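Local coordinates for gamma-butyrobetaine hydroxylase-like N-terminal domain-containing protein (Acidithiobacillus ferrooxidans, PDB 3LUU), which is of unknown function but binds a zinc ion and belongs to the family named after the N-terminal domain of gamma-butyrobetaine hydroxylase, at residues A[13-17]-A[18-22]. Sequence-based numbering, arbitrary orientation. Where two conformers were deposited one is given.
Sequences RPLMI and SRVME
A β-hairpin whose short loop ends in a G1 beta bulge brings Arg13 against Glu22 and Leu15 against Val20. At the turn Leu15 O faces both bulge residues, accepting a bond from Val20 N at 3.3 Å and a weak one from Arg19 N; Arg19 takes the left-handed backbone conformation at the bulge. Leu15 N returns a bond to Val20 O at 2.8 Å, and Arg13 and Glu22 exchange two more, Arg13 N to Glu22 O at 2.8 Å and Glu22 N to Arg13 O at 3.0 Å. On the face carrying Arg13, Leu15, Val20 and Glu22, the Arg13 chain bends at chi3 (-65°) and sets its guanidinium side-on: NE and NH2 donate hydrogen bonds to Glu22 OE1 (2.9 and 3.1 Å) in a salt bridge. That oxygen sits in the guanidinium plane, while the carboxylate is turned nearly perpendicular, 87° away. Leu15 CD1 packs 3.8 Å from Val20 CG2 and also meets Glu22 CD. Arg13 NH1 forms a salt bridge with Glu11 and NH2 one with Asp24. A leucine in place of Arg13 would probably leave Glu22 OE1 without these two donors and Glu11 and Asp24 without this cationic partner. Arg32 of strand 30-34 forms a salt bridge with Glu22 OE2 through NE. On the other face Pro14 CB meets Met21 CG, and both side chains touch Val69 of strand 66-72, while Met21 also reaches Phe35 and Leu38 of helix 35-40.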
ATOM      1  N   ARG A  13      -8.128   0.536  -4.941  1.00 12.62           N
ATOM      2  CA  ARG A  13      -8.893   1.766  -4.791  1.00 14.31           C
ATOM      3  C   ARG A  13      -8.227   2.623  -3.746  1.00 16.29           C
ATOM      4  O   ARG A  13      -8.501   2.464  -2.569  1.00 15.48           O
ATOM      5  CB  ARG A  13     -10.320   1.474  -4.328  1.00 14.01           C
ATOM      6  CG  ARG A  13     -11.117   0.726  -5.344  1.00 16.27           C
ATOM      7  CD  ARG A  13     -12.463   0.380  -4.785  1.00 18.50           C
ATOM      8  NE  ARG A  13     -12.400  -0.557  -3.655  1.00 16.31           N
ATOM      9  CZ  ARG A  13     -12.318  -1.886  -3.761  1.00 18.80           C
ATOM     10  NH1 ARG A  13     -12.257  -2.479  -4.947  1.00 18.05           N
ATOM     11  NH2 ARG A  13     -12.295  -2.629  -2.666  1.00 18.37           N
ATOM     12  N   PRO A  14      -7.403   3.580  -4.168  1.00 16.60           N
ATOM     13  CA  PRO A  14      -6.895   4.520  -3.178  1.00 17.34           C
ATOM     14  C   PRO A  14      -7.938   5.607  -2.866  1.00 17.48           C
ATOM     15  O   PRO A  14      -8.352   6.359  -3.762  1.00 17.11           O
ATOM     16  CB  PRO A  14      -5.644   5.087  -3.839  1.00 19.46           C
ATOM     17  CG  PRO A  14      -5.819   4.879  -5.290  1.00 20.28           C
ATOM     18  CD  PRO A  14      -6.848   3.800  -5.509  1.00 16.90           C
ATOM     19  N   LEU A  15      -8.384   5.662  -1.607  1.00 16.04           N
ATOM     20  CA  LEU A  15      -9.484   6.540  -1.177  1.00 16.42           C
ATOM     21  C   LEU A  15      -8.921   7.762  -0.462  1.00 14.87           C
ATOM     22  O   LEU A  15      -8.444   7.679   0.661  1.00 16.08           O
ATOM     23  CB  LEU A  15     -10.472   5.770  -0.295  1.00 16.53           C
ATOM     24  CG  LEU A  15     -11.149   4.503  -0.883  1.00 19.31           C
ATOM     25  CD1 LEU A  15     -11.810   3.668   0.230  1.00 15.22           C
ATOM     26  CD2 LEU A  15     -12.163   4.878  -2.013  1.00 17.23           C
HETATM   27  N   MSE A  16      -8.973   8.911  -1.128  1.00 16.76           N
HETATM   28  CA  MSE A  16      -8.362  10.133  -0.610  0.50 17.15           C
HETATM   29  C   MSE A  16      -9.065  10.694   0.620  1.00 18.23           C
HETATM   30  O   MSE A  16      -8.420  11.255   1.483  1.00 21.29           O
HETATM   31  CB  MSE A  16      -8.318  11.224  -1.677  0.50 15.40           C
HETATM   32  CG  MSE A  16      -7.688  10.817  -2.973  0.50 18.58           C
HETATM   33 SE   MSE A  16      -5.872  10.205  -2.659  0.38 17.68          SE
HETATM   34  CE  MSE A  16      -5.323  11.734  -1.570  0.50  8.59           C
ATOM     35  N   ILE A  17     -10.383  10.570   0.687  1.00 14.67           N
ATOM     36  CA  ILE A  17     -11.122  11.167   1.801  1.00 16.40           C
ATOM     37  C   ILE A  17     -10.866  10.372   3.090  1.00 16.50           C
ATOM     38  O   ILE A  17     -10.485  10.941   4.082  1.00 17.49           O
ATOM     39  CB  ILE A  17     -12.656  11.322   1.479  1.00 15.18           C
ATOM     40  CG1 ILE A  17     -12.848  12.139   0.173  1.00 15.31           C
ATOM     41  CG2 ILE A  17     -13.438  11.965   2.652  1.00 15.20           C
ATOM     42  CD1 ILE A  17     -12.127  13.455   0.155  1.00 17.91           C
ATOM     43  N   SER A  18     -11.046   9.060   3.046  1.00 14.71           N
ATOM     44  CA  SER A  18     -10.808   8.205   4.184  1.00 14.69           C
ATOM     45  C   SER A  18      -9.323   7.861   4.452  1.00 17.29           C
ATOM     46  O   SER A  18      -8.980   7.360   5.512  1.00 16.34           O
ATOM     47  CB  SER A  18     -11.660   6.958   4.050  1.00 14.85           C
ATOM     48  OG  SER A  18     -11.313   6.249   2.887  1.00 20.53           O
ATOM     49  N   ARG A  19      -8.456   8.148   3.488  1.00 16.40           N
ATOM     50  CA  ARG A  19      -7.012   7.954   3.593  1.00 14.59           C
ATOM     51  C   ARG A  19      -6.629   6.499   3.787  1.00 12.66           C
ATOM     52  O   ARG A  19      -5.772   6.173   4.629  1.00 13.83           O
ATOM     53  CB  ARG A  19      -6.378   8.876   4.640  1.00 17.42           C
ATOM     54  CG  ARG A  19      -6.801  10.330   4.431  1.00 24.15           C
ATOM     55  CD  ARG A  19      -5.673  11.354   4.575  1.00 42.06           C
ATOM     56  NE  ARG A  19      -5.270  11.578   5.965  1.00 46.70           N
ATOM     57  CZ  ARG A  19      -5.983  12.233   6.893  1.00 51.85           C
ATOM     58  NH1 ARG A  19      -7.188  12.733   6.618  1.00 51.63           N
ATOM     59  NH2 ARG A  19      -5.488  12.386   8.128  1.00 46.09           N
ATOM     60  N   VAL A  20      -7.213   5.669   2.922  1.00 13.16           N
ATOM     61  CA  VAL A  20      -6.939   4.232   2.936  0.50 14.57           C
ATOM     62  C   VAL A  20      -6.919   3.717   1.525  1.00 15.93           C
ATOM     63  O   VAL A  20      -7.600   4.241   0.616  1.00 14.45           O
ATOM     64  CB  VAL A  20      -7.934   3.380   3.780  0.50 17.39           C
ATOM     65  CG1 VAL A  20      -8.066   3.937   5.182  0.50 16.98           C
ATOM     66  CG2 VAL A  20      -9.295   3.254   3.096  0.50 16.14           C
HETATM   67  N   MSE A  21      -6.073   2.707   1.327  1.00 14.45           N
HETATM   68  CA  MSE A  21      -5.993   2.034   0.027  1.00 16.36           C
HETATM   69  C   MSE A  21      -6.622   0.655   0.177  1.00 14.40           C
HETATM   70  O   MSE A  21      -6.183  -0.150   1.018  1.00 17.58           O
HETATM   71  CB  MSE A  21      -4.556   1.925  -0.511  1.00 14.67           C
HETATM   72  CG  MSE A  21      -4.515   1.608  -2.029  1.00 15.90           C
HETATM   73 SE   MSE A  21      -2.718   1.463  -2.626  0.75 16.78          SE
HETATM   74  CE  MSE A  21      -2.024  -0.082  -1.709  1.00 19.54           C
ATOM     75  N   GLU A  22      -7.661   0.407  -0.602  1.00 12.63           N
ATOM     76  CA  GLU A  22      -8.320  -0.891  -0.618  1.00 13.16           C
ATOM     77  C   GLU A  22      -7.758  -1.714  -1.755  1.00 13.84           C
ATOM     78  O   GLU A  22      -7.495  -1.194  -2.831  1.00 13.83           O
ATOM     79  CB  GLU A  22      -9.814  -0.733  -0.809  1.00 13.46           C
ATOM     80  CG  GLU A  22     -10.476   0.044   0.306  1.00 14.01           C
ATOM     81  CD  GLU A  22     -11.980  -0.135   0.314  1.00 20.07           C
ATOM     82  OE1 GLU A  22     -12.560  -0.248  -0.775  1.00 15.31           O
ATOM     83  OE2 GLU A  22     -12.601  -0.126   1.376  1.00 15.73           O
TER
HETATM   84  O   HOH W   1      -8.640  13.546   3.695  1.00 42.30           O